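Local structure of BauA (Acinetobacter baumannii, 6HCP) at residues 74-78 and 698-702; 179-185 and 211-216; 651-657 and 670-676. The protein serves as the outer-membrane receptor for ferric preacinetobactin and probably carries this iron-loaded siderophore inward as a TonB-dependent transporter. One frame throughout, in Å; residues are numbered along the deposited sequence.

Contact 1 (74-78 and 698-702); sequences DKQAK and YMLSV. With C8E ((hydroxyethyloxy)tri(ethyloxy)octane), chain B; EDO (1,2-ethanediol), chain K.
Q76 and M699 meet where the plug domain leans on the wall of the barrel in this TonB-dependent receptor. Q76 directly follows helix 69-75, and its positive phi, with two bonds back into the last turn, makes the helix end a Schellman motif. That ending turns the side chain of Q76 toward strand 697-705, which closes the barrel between strands 665-674 and 173-181. The extended glutamine chain slides along M699 in the opposite sense to the methionine, its CB lying 3.9 Å from M699 SD. At its far end the amide is laid against the strand backbone. Q76 NE2 gives a weak hydrogen bond to M699 O at 3.1 Å, bent to 148° at the hydrogen, and its stronger partner is N672 OD1 on the neighbouring strand. The amide nitrogen is thereby held by two acceptors, which should fix the flip of the group. Q76 OE1 then faces the next stretch of the barrel strand and approaches S701 CB to 3.3 Å.

M699 is extended in its turn, with CG opposite its carbonyl carbon (chi1 -62°), and this carries SD inward to the loop that follows the helix, 3.5 Å from Q76 O. K78 comes to the same place from beyond Q76, reaching M699 tip to tip. The opposite, outer side of the strand is lined by Y698 and L700, where detergent lies at the edge of the Y698 ring and against L700 CD2. Within the plug segment the bends in the K78 chain fold it back over Q76, where K78 NZ donates a hydrogen bond to Q76 O at 3.0 Å, tilted from the carbonyl plane. The same nitrogen stands 3.6 Å from M699 SD.

Contact 2 (179-185 and 211-216); sequences TYMSDAQ and RDGDAA
Backbone hydrogen bonds tie the tight turn at S182 and D183 to the loop that follows strand 202-212, at one end of the antiparallel barrel. A184 N donates to D214 O at 2.9 Å. D183 N donates to A215 O at 3.1 Å, but this donor stands almost directly above the carbonyl plane rather than on a lone pair. The peptide bond before D183 is cis, and the turn is closed within its own segment by reciprocal bonds between M181 and Q185.

CA-H...O contacts add to the backbone seam. G213 CA lies 3.4 Å from A184 O, and Q185 CA 3.5 Å from D212 O; with no side chain on G213, the A184 carbonyl can come this near.

Side chains meet chiefly at Q185 and R211, which cross obliquely with amide and guanidinium planes 49° apart. Q185 OE1 touches the aliphatic part of the arginine, 3.3 Å from R211 CD.

Water supplies polar links. One molecule, in the plane of the guanidinium at its edge, accepts from R211 NE at 2.7 Å and from Q185 NE2; another joins R211 NH2 to T179 OG1, and a third joins A184 O to D214 N.

Outside the pair, R211 forms a salt bridge with E133 and a hydrogen bond with S131, while Q185 NE2 also donates to K222 O. D183 pairs with K679 of a second subunit. E133 probably balances the charge of R211, and the N-H groups of the arginine are shared between protein and water, so polar bonds together with the Q185 contact hold it in place.

Contact 3 (651-657 and 670-676); sequences LLDVGAR and RANIYNL. With EDO (1,2-ethanediol), chain K.
A chi1 of -41° places the D653 carboxylate beside its own backbone N and across toward Y674 and N675. There D653 OD1 is met nearly head-on by N675 N at 2.9 Å, a side-chain-to-backbone bond at the point where the second strand gives way to loop. The same carboxylate crosses the Y674 ring at a slant, the two planes 59° apart, with D653 CG 3.4 Å from Y674 CD1. In L676 the first torsion of 82° sets CG between the backbone N and the carbonyl carbon, and CD2 then lies against L652 and V654. The approach to L652 CB, 3.4 Å from L676 CD2, is tighter than usual carbon packing; V654 CG1 also touches that methyl, the two side chains crossing at about a right angle.

The two segments form an antiparallel hairpin, strands 645-662 and 665-674, in the wall of the barrel. V654 with I673 and A656 with A671 are hydrogen-bonded pairs, each joined by two N-H...O bonds, such as I673 N to V654 O at 2.9 Å. Beyond the last regular bridge, L676 N still reaches L652 O at 2.8 Å, although N675 has left the strand conformation. V654 and I673 point alike on one face, where detergent also touches V654.

On the other face, R657 and R670 run side by side, R657 CD lying 3.6 Å from R670 NE. Their charges have acidic partners: R657 forms a salt bridge with E614, and R670 with D74 of the plug. An ethanediol, probably from the crystallisation liquor, lies between this face and the plug, where it also bonds to D74 O: R657 NH2 donates to its O1 at 2.8 Å, and N672 ND2 to its O2 at 3.1 Å.

In the fold
Strand 697-705 brings the three contacts together at the closure of the barrel. In contact 1 it meets the plug, while its neighbours, strands 173-181 and 665-674, belong to contacts 2 and 3. The centre of contact 1 is about 11 Å from that of contact 2 and about 9 Å from that of contact 3; contacts 2 and 3 do not touch, their nearest atoms being about 7 Å apart. Along the chain, contact 2 and then contact 3 fall between the two segments of contact 1. Backbone pairing of L700 with Y180, and Y674 OH bonding to K75 O, link contact 1 directly to contacts 2 and 3 respectively, so the plug rests where the first and last barrel strands join.

Contact 1 (74-78 and 698-702)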
loop_
_atom_site.group_PDB
_atom_site.type_symbol
_atom_site.label_atom_id
_atom_site.label_comp_id
_atom_site.label_asym_id
_atom_site.label_seq_id
_atom_site.Cartn_x
_atom_site.Cartn_y
_atom_site.Cartn_z
ATOM N N ASP A 74 -2.005 0.058 23.311
ATOM C CA ASP A 74 -1.161 -0.600 22.303
ATOM C C ASP A 74 -1.930 -0.845 20.994
ATOM O O ASP A 74 -1.351 -0.762 19.906
ATOM C CB ASP A 74 -0.559 -1.891 22.837
ATOM C CG ASP A 74 0.595 -1.664 23.810
ATOM O OD1 ASP A 74 1.115 -0.526 23.856
ATOM O OD2 ASP A 74 0.943 -2.616 24.523
ATOM N N LYS A 75 -3.235 -1.126 21.083
ATOM C CA LYS A 75 -4.070 -1.310 19.885
ATOM C C LYS A 75 -4.536 0.033 19.309
ATOM O O LYS A 75 -5.121 0.081 18.206
ATOM C CB LYS A 75 -5.287 -2.186 20.235
ATOM C CG LYS A 75 -4.959 -3.571 20.752
ATOM C CD LYS A 75 -4.163 -4.444 19.778
ATOM C CE LYS A 75 -4.999 -4.833 18.575
ATOM N NZ LYS A 75 -4.280 -5.711 17.620
ATOM N N GLN A 76 -4.381 1.116 20.080
ATOM C CA GLN A 76 -5.041 2.410 19.772
ATOM C C GLN A 76 -6.554 2.176 19.578
ATOM O O GLN A 76 -7.193 2.744 18.679
ATOM C CB GLN A 76 -4.404 3.093 18.547
ATOM C CG GLN A 76 -2.880 3.218 18.624
ATOM C CD GLN A 76 -2.311 4.192 17.607
ATOM O OE1 GLN A 76 -2.733 5.334 17.509
ATOM N NE2 GLN A 76 -1.456 3.693 16.733
ATOM N N ALA A 77 -7.134 1.366 20.464
ATOM C CA ALA A 77 -8.528 0.964 20.376
ATOM C C ALA A 77 -9.440 2.180 20.563
ATOM O O ALA A 77 -9.310 2.953 21.528
ATOM C CB ALA A 77 -8.810 -0.108 21.406
ATOM N N LYS A 78 -10.389 2.320 19.644
ATOM C CA LYS A 78 -11.307 3.440 19.593
ATOM C C LYS A 78 -12.668 3.051 20.202
ATOM O O LYS A 78 -13.526 3.900 20.404
ATOM C CB LYS A 78 -11.470 3.875 18.137
ATOM C CG LYS A 78 -10.186 4.300 17.423
ATOM C CD LYS A 78 -9.775 5.738 17.714
ATOM C CE LYS A 78 -8.493 6.184 17.020
ATOM N NZ LYS A 78 -7.299 5.525 17.601
ATOM N N TYR A 698 -5.090 3.739 8.963
ATOM C CA TYR A 698 -3.794 4.103 9.581
ATOM C C TYR A 698 -4.060 4.813 10.912
ATOM O O TYR A 698 -4.940 5.663 10.987
ATOM C CB TYR A 698 -2.981 5.015 8.651
ATOM C CG TYR A 698 -2.702 4.501 7.251
ATOM C CD1 TYR A 698 -3.655 4.581 6.245
ATOM C CD2 TYR A 698 -1.458 4.005 6.902
ATOM C CE1 TYR A 698 -3.402 4.126 4.957
ATOM C CE2 TYR A 698 -1.206 3.496 5.635
ATOM C CZ TYR A 698 -2.162 3.608 4.646
ATOM O OH TYR A 698 -1.905 3.216 3.357
ATOM N N MET A 699 -3.305 4.459 11.954
ATOM C CA MET A 699 -3.414 5.116 13.264
ATOM C C MET A 699 -2.018 5.451 13.799
ATOM O O MET A 699 -1.121 4.598 13.791
ATOM C CB MET A 699 -4.130 4.222 14.281
ATOM C CG MET A 699 -5.582 3.881 13.890
ATOM S SD MET A 699 -6.399 3.011 15.242
ATOM C CE MET A 699 -7.900 2.415 14.450
ATOM N N LEU A 700 -1.854 6.699 14.258
ATOM C CA LEU A 700 -0.625 7.132 14.938
ATOM C C LEU A 700 -0.969 7.704 16.311
ATOM O O LEU A 700 -1.947 8.421 16.438
ATOM C CB LEU A 700 0.070 8.203 14.098
ATOM C CG LEU A 700 0.451 7.787 12.674
ATOM C CD1 LEU A 700 0.883 8.999 11.856
ATOM C CD2 LEU A 700 1.535 6.725 12.686
ATOM N N SER A 701 -0.097 7.455 17.293
ATOM C CA SER A 701 -0.204 8.153 18.545
ATOM C C SER A 701 1.181 8.404 19.140
ATOM O O SER A 701 2.110 7.624 18.940
ATOM C CB SER A 701 -1.113 7.444 19.532
ATOM O OG SER A 701 -0.557 6.239 20.007
ATOM N N VAL A 702 1.244 9.456 19.965
ATOM C CA VAL A 702 2.426 9.812 20.736
ATOM C C VAL A 702 1.979 10.172 22.153
ATOM O O VAL A 702 1.081 10.990 22.310
ATOM C CB VAL A 702 3.169 10.994 20.088
ATOM C CG1 VAL A 702 4.363 11.428 20.923
ATOM C CG2 VAL A 702 3.591 10.672 18.664
HETATM C C2 C8E B . 2.737 -2.238 3.557
HETATM C C3 C8E B . 2.587 -1.897 2.073
HETATM C C4 C8E B . 1.292 -2.470 1.480
HETATM C C5 C8E B . 1.064 -2.046 0.021
HETATM C C6 C8E B . 0.689 -0.576 -0.185
HETATM C C7 C8E B . -0.486 -0.167 0.695
HETATM C C8 C8E B . -0.003 0.479 1.995
HETATM O O9 C8E B . 1.127 1.301 1.696
HETATM C C10 C8E B . 1.587 2.036 2.824
HETATM C C11 C8E B . 3.108 2.027 2.819
HETATM O O12 C8E B . 3.584 1.639 4.111
HETATM C C13 C8E B . 5.002 1.435 4.141
HETATM C C14 C8E B . 5.625 2.032 5.404
HETATM O O15 C8E B . 4.666 2.072 6.469
HETATM C C16 C8E B . 4.131 3.372 6.748
HETATM C C17 C8E B . 3.701 3.476 8.213
HETATM O O18 C8E B . 2.816 4.589 8.378
HETATM C C19 C8E B . 2.276 4.665 9.693
HETATM C C20 C8E B . 0.754 4.788 9.646
HETATM C C1 EDO K . 1.487 -0.074 18.461
HETATM O O1 EDO K . 1.293 -0.374 19.892
HETATM C C2 EDO K . 2.018 -1.353 17.785
HETATM O O2 EDO K . 1.022 -2.398 17.821
#

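Contact 2 (179-185 and 211-216)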
loop_
_atom_site.group_PDB
_atom_site.type_symbol
_atom_site.label_atom_id
_atom_site.label_comp_id
_atom_site.label_asym_id
_atom_site.label_seq_id
_atom_site.Cartn_x
_atom_site.Cartn_y
_atom_site.Cartn_z
ATOM N N THR A 179 -3.354 11.834 18.936
ATOM C CA THR A 179 -3.779 10.755 18.054
ATOM C C THR A 179 -4.058 11.310 16.658
ATOM O O THR A 179 -4.636 12.389 16.477
ATOM C CB THR A 179 -4.988 9.970 18.611
ATOM O OG1 THR A 179 -6.170 10.765 18.665
ATOM C CG2 THR A 179 -4.737 9.419 19.993
ATOM N N TYR A 180 -3.820 10.422 15.691
ATOM C CA TYR A 180 -4.248 10.556 14.324
ATOM C C TYR A 180 -4.868 9.219 13.879
ATOM O O TYR A 180 -4.373 8.141 14.215
ATOM C CB TYR A 180 -3.051 10.931 13.436
ATOM C CG TYR A 180 -3.228 10.653 11.973
ATOM C CD1 TYR A 180 -3.803 11.572 11.118
ATOM C CD2 TYR A 180 -2.840 9.438 11.443
ATOM C CE1 TYR A 180 -3.975 11.294 9.770
ATOM C CE2 TYR A 180 -3.002 9.145 10.103
ATOM C CZ TYR A 180 -3.548 10.087 9.256
ATOM O OH TYR A 180 -3.711 9.734 7.942
ATOM N N MET A 181 -5.919 9.332 13.072
ATOM C CA MET A 181 -6.435 8.217 12.327
ATOM C C MET A 181 -6.769 8.711 10.923
ATOM O O MET A 181 -7.291 9.800 10.743
ATOM C CB MET A 181 -7.687 7.618 12.992
ATOM C CG MET A 181 -8.305 6.488 12.188
ATOM S SD MET A 181 -9.591 5.564 13.122
ATOM C CE MET A 181 -10.778 6.836 13.527
ATOM N N SER A 182 -6.409 7.919 9.914
ATOM C CA SER A 182 -6.672 8.303 8.529
ATOM C C SER A 182 -8.178 8.429 8.305
ATOM O O SER A 182 -8.967 7.759 8.993
ATOM C CB SER A 182 -6.032 7.320 7.578
ATOM O OG SER A 182 -6.555 6.010 7.730
ATOM N N ASP A 183 -8.601 9.352 7.432
ATOM C CA ASP A 183 -7.749 10.207 6.607
ATOM C C ASP A 183 -7.293 11.470 7.358
ATOM O O ASP A 183 -6.283 12.079 6.975
ATOM C CB ASP A 183 -8.492 10.631 5.341
ATOM C CG ASP A 183 -8.571 9.558 4.275
ATOM O OD1 ASP A 183 -7.757 8.647 4.345
ATOM O OD2 ASP A 183 -9.429 9.683 3.377
ATOM N N ALA A 184 -8.119 12.018 8.254
ATOM C CA ALA A 184 -7.782 13.314 8.883
ATOM C C ALA A 184 -8.425 13.481 10.264
ATOM O O ALA A 184 -8.941 14.551 10.584
ATOM C CB ALA A 184 -8.160 14.455 7.958
ATOM N N GLN A 185 -8.422 12.415 11.068
ATOM C CA GLN A 185 -8.972 12.507 12.414
ATOM C C GLN A 185 -7.841 12.789 13.400
ATOM O O GLN A 185 -6.921 12.004 13.532
ATOM C CB GLN A 185 -9.689 11.229 12.851
ATOM C CG GLN A 185 -10.549 11.481 14.081
ATOM C CD GLN A 185 -10.860 10.233 14.863
ATOM O OE1 GLN A 185 -9.958 9.497 15.257
ATOM N NE2 GLN A 185 -12.147 10.040 15.148
ATOM N N ARG A 211 -11.605 13.766 19.876
ATOM C CA ARG A 211 -11.064 13.594 18.545
ATOM C C ARG A 211 -12.147 13.881 17.519
ATOM O O ARG A 211 -13.343 13.737 17.785
ATOM C CB ARG A 211 -10.397 12.226 18.382
ATOM C CG ARG A 211 -11.288 11.034 18.631
ATOM C CD ARG A 211 -10.468 9.757 18.556
ATOM N NE ARG A 211 -11.344 8.675 18.926
ATOM C CZ ARG A 211 -11.390 8.113 20.129
ATOM N NH1 ARG A 211 -12.338 7.224 20.376
ATOM N NH2 ARG A 211 -10.422 8.337 21.006
ATOM N N ASP A 212 -11.712 14.335 16.336
ATOM C CA ASP A 212 -12.651 14.736 15.329
ATOM C C ASP A 212 -11.940 14.754 13.981
ATOM O O ASP A 212 -10.761 15.101 13.902
ATOM C CB ASP A 212 -13.213 16.133 15.644
ATOM C CG ASP A 212 -14.323 16.605 14.725
ATOM O OD1 ASP A 212 -15.238 15.807 14.456
ATOM O OD2 ASP A 212 -14.172 17.715 14.162
ATOM N N GLY A 213 -12.693 14.428 12.929
ATOM C CA GLY A 213 -12.243 14.596 11.561
ATOM C C GLY A 213 -12.618 13.421 10.682
ATOM O O GLY A 213 -13.168 12.408 11.142
ATOM N N ASP A 214 -12.223 13.530 9.413
ATOM C CA ASP A 214 -12.472 12.541 8.395
ATOM C C ASP A 214 -11.858 11.209 8.796
ATOM O O ASP A 214 -10.694 11.135 9.169
ATOM C CB ASP A 214 -11.864 12.967 7.059
ATOM C CG ASP A 214 -12.558 14.153 6.437
ATOM O OD1 ASP A 214 -13.690 14.442 6.847
ATOM O OD2 ASP A 214 -12.029 14.662 5.447
ATOM N N ALA A 215 -12.637 10.148 8.611
ATOM C CA ALA A 215 -12.200 8.786 8.924
ATOM C C ALA A 215 -11.788 8.096 7.622
ATOM O O ALA A 215 -11.570 8.763 6.602
ATOM C CB ALA A 215 -13.318 8.018 9.613
ATOM N N ALA A 216 -11.683 6.759 7.661
ATOM C CA ALA A 216 -11.054 6.023 6.566
ATOM C C ALA A 216 -12.061 5.704 5.467
ATOM O O ALA A 216 -11.691 5.416 4.337
ATOM C CB ALA A 216 -10.391 4.784 7.085
HETATM O O HOH W 1 -7.927 10.352 21.021
HETATM O O HOH W 2 -11.684 7.819 2.774
HETATM O O HOH W 3 -11.053 16.218 8.774
HETATM O O HOH W 4 -13.146 8.097 16.959
#

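Contact 3 (651-657 and 670-676)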
loop_
_atom_site.group_PDB
_atom_site.type_symbol
_atom_site.label_atom_id
_atom_site.label_comp_id
_atom_site.label_asym_id
_atom_site.label_seq_id
_atom_site.Cartn_x
_atom_site.Cartn_y
_atom_site.Cartn_z
ATOM N N LEU A 651 -7.974 -11.091 7.343
ATOM C CA LEU A 651 -7.492 -9.727 7.465
ATOM C C LEU A 651 -6.139 -9.727 8.187
ATOM O O LEU A 651 -5.935 -10.477 9.137
ATOM C CB LEU A 651 -8.533 -8.898 8.228
ATOM C CG LEU A 651 -9.943 -8.906 7.616
ATOM C CD1 LEU A 651 -10.899 -8.076 8.460
ATOM C CD2 LEU A 651 -9.937 -8.389 6.182
ATOM N N LEU A 652 -5.252 -8.819 7.753
ATOM C CA LEU A 652 -3.951 -8.634 8.347
ATOM C C LEU A 652 -3.884 -7.237 8.948
ATOM O O LEU A 652 -4.335 -6.281 8.333
ATOM C CB LEU A 652 -2.859 -8.773 7.289
ATOM C CG LEU A 652 -2.775 -10.118 6.573
ATOM C CD1 LEU A 652 -1.614 -10.090 5.573
ATOM C CD2 LEU A 652 -2.610 -11.257 7.548
ATOM N N ASP A 653 -3.182 -7.133 10.080
ATOM C CA ASP A 653 -2.854 -5.855 10.678
ATOM C C ASP A 653 -1.351 -5.866 11.015
ATOM O O ASP A 653 -0.798 -6.898 11.353
ATOM C CB ASP A 653 -3.695 -5.579 11.934
ATOM C CG ASP A 653 -5.159 -5.980 11.824
ATOM O OD1 ASP A 653 -5.850 -5.489 10.882
ATOM O OD2 ASP A 653 -5.625 -6.714 12.740
ATOM N N VAL A 654 -0.737 -4.688 11.024
ATOM C CA VAL A 654 0.662 -4.571 11.461
ATOM C C VAL A 654 0.818 -3.315 12.304
ATOM O O VAL A 654 0.093 -2.346 12.153
ATOM C CB VAL A 654 1.627 -4.535 10.262
ATOM C CG1 VAL A 654 1.676 -5.878 9.562
ATOM C CG2 VAL A 654 1.272 -3.415 9.298
ATOM N N GLY A 655 1.871 -3.310 13.124
ATOM C CA GLY A 655 2.154 -2.141 13.908
ATOM C C GLY A 655 3.608 -2.072 14.336
ATOM O O GLY A 655 4.315 -3.069 14.314
ATOM N N ALA A 656 3.994 -0.895 14.820
ATOM C CA ALA A 656 5.275 -0.719 15.480
ATOM C C ALA A 656 5.091 0.255 16.642
ATOM O O ALA A 656 4.279 1.199 16.582
ATOM C CB ALA A 656 6.320 -0.240 14.489
ATOM N N ARG A 657 5.887 0.031 17.686
ATOM C CA ARG A 657 5.892 0.855 18.864
ATOM C C ARG A 657 7.350 1.123 19.271
ATOM O O ARG A 657 8.161 0.228 19.221
ATOM C CB ARG A 657 5.149 0.116 19.978
ATOM C CG ARG A 657 5.009 0.855 21.304
ATOM C CD ARG A 657 3.916 0.213 22.163
ATOM N NE ARG A 657 4.254 -1.121 22.650
ATOM C CZ ARG A 657 3.621 -2.254 22.335
ATOM N NH1 ARG A 657 3.937 -3.358 22.984
ATOM N NH2 ARG A 657 2.769 -2.319 21.328
ATOM N N ARG A 670 3.450 5.121 18.600
ATOM C CA ARG A 670 2.712 3.962 18.116
ATOM C C ARG A 670 2.219 4.244 16.699
ATOM O O ARG A 670 1.719 5.336 16.387
ATOM C CB ARG A 670 1.518 3.632 19.018
ATOM C CG ARG A 670 1.889 3.131 20.402
ATOM C CD ARG A 670 0.681 2.952 21.317
ATOM N NE ARG A 670 1.042 2.302 22.565
ATOM C CZ ARG A 670 1.095 2.912 23.740
ATOM N NH1 ARG A 670 1.031 4.232 23.819
ATOM N NH2 ARG A 670 1.207 2.188 24.835
ATOM N N ALA A 671 2.331 3.216 15.861
ATOM C CA ALA A 671 1.851 3.239 14.509
ATOM C C ALA A 671 1.160 1.901 14.251
ATOM O O ALA A 671 1.742 0.869 14.536
ATOM C CB ALA A 671 2.986 3.459 13.529
ATOM N N ASN A 672 -0.040 1.958 13.651
ATOM C CA ASN A 672 -0.824 0.755 13.354
ATOM C C ASN A 672 -1.516 0.925 12.000
ATOM O O ASN A 672 -1.983 2.013 11.671
ATOM C CB ASN A 672 -1.903 0.472 14.404
ATOM C CG ASN A 672 -1.331 0.089 15.740
ATOM O OD1 ASN A 672 -0.913 0.972 16.503
ATOM N ND2 ASN A 672 -1.048 -1.194 15.873
ATOM N N ILE A 673 -1.520 -0.160 11.219
ATOM C CA ILE A 673 -2.337 -0.276 10.041
ATOM C C ILE A 673 -3.254 -1.480 10.249
ATOM O O ILE A 673 -2.781 -2.585 10.426
ATOM C CB ILE A 673 -1.504 -0.452 8.747
ATOM C CG1 ILE A 673 -0.412 0.615 8.616
ATOM C CG2 ILE A 673 -2.431 -0.458 7.536
ATOM C CD1 ILE A 673 0.487 0.421 7.410
ATOM N N TYR A 674 -4.564 -1.233 10.166
ATOM C CA TYR A 674 -5.568 -2.284 10.228
ATOM C C TYR A 674 -6.086 -2.563 8.811
ATOM O O TYR A 674 -6.288 -1.628 8.038
ATOM C CB TYR A 674 -6.672 -1.842 11.199
ATOM C CG TYR A 674 -6.237 -1.851 12.644
ATOM C CD1 TYR A 674 -6.125 -3.040 13.342
ATOM C CD2 TYR A 674 -5.828 -0.689 13.281
ATOM C CE1 TYR A 674 -5.597 -3.082 14.620
ATOM C CE2 TYR A 674 -5.352 -0.707 14.583
ATOM C CZ TYR A 674 -5.220 -1.909 15.252
ATOM O OH TYR A 674 -4.765 -1.969 16.538
ATOM N N ASN A 675 -6.493 -3.805 8.564
ATOM C CA ASN A 675 -6.892 -4.277 7.246
ATOM C C ASN A 675 -5.849 -3.804 6.214
ATOM O O ASN A 675 -6.155 -3.092 5.263
ATOM C CB ASN A 675 -8.310 -3.844 6.878
ATOM C CG ASN A 675 -8.804 -4.537 5.627
ATOM O OD1 ASN A 675 -8.133 -5.437 5.122
ATOM N ND2 ASN A 675 -9.954 -4.120 5.113
ATOM N N LEU A 676 -4.605 -4.222 6.420
ATOM C CA LEU A 676 -3.502 -3.689 5.617
ATOM C C LEU A 676 -3.636 -4.085 4.142
ATOM O O LEU A 676 -3.167 -3.336 3.279
ATOM C CB LEU A 676 -2.165 -4.099 6.231
ATOM C CG LEU A 676 -1.615 -5.484 5.931
ATOM C CD1 LEU A 676 -0.682 -5.437 4.733
ATOM C CD2 LEU A 676 -0.856 -6.005 7.148
HETATM C C1 EDO K . 1.487 -0.074 18.461
HETATM O O1 EDO K . 1.293 -0.374 19.892
HETATM C C2 EDO K . 2.018 -1.353 17.785
HETATM O O2 EDO K . 1.022 -2.398 17.821
HETATM O O HOH W 5 -6.019 -7.207 5.414
HETATM O O HOH W 6 -2.237 -2.944 13.984
#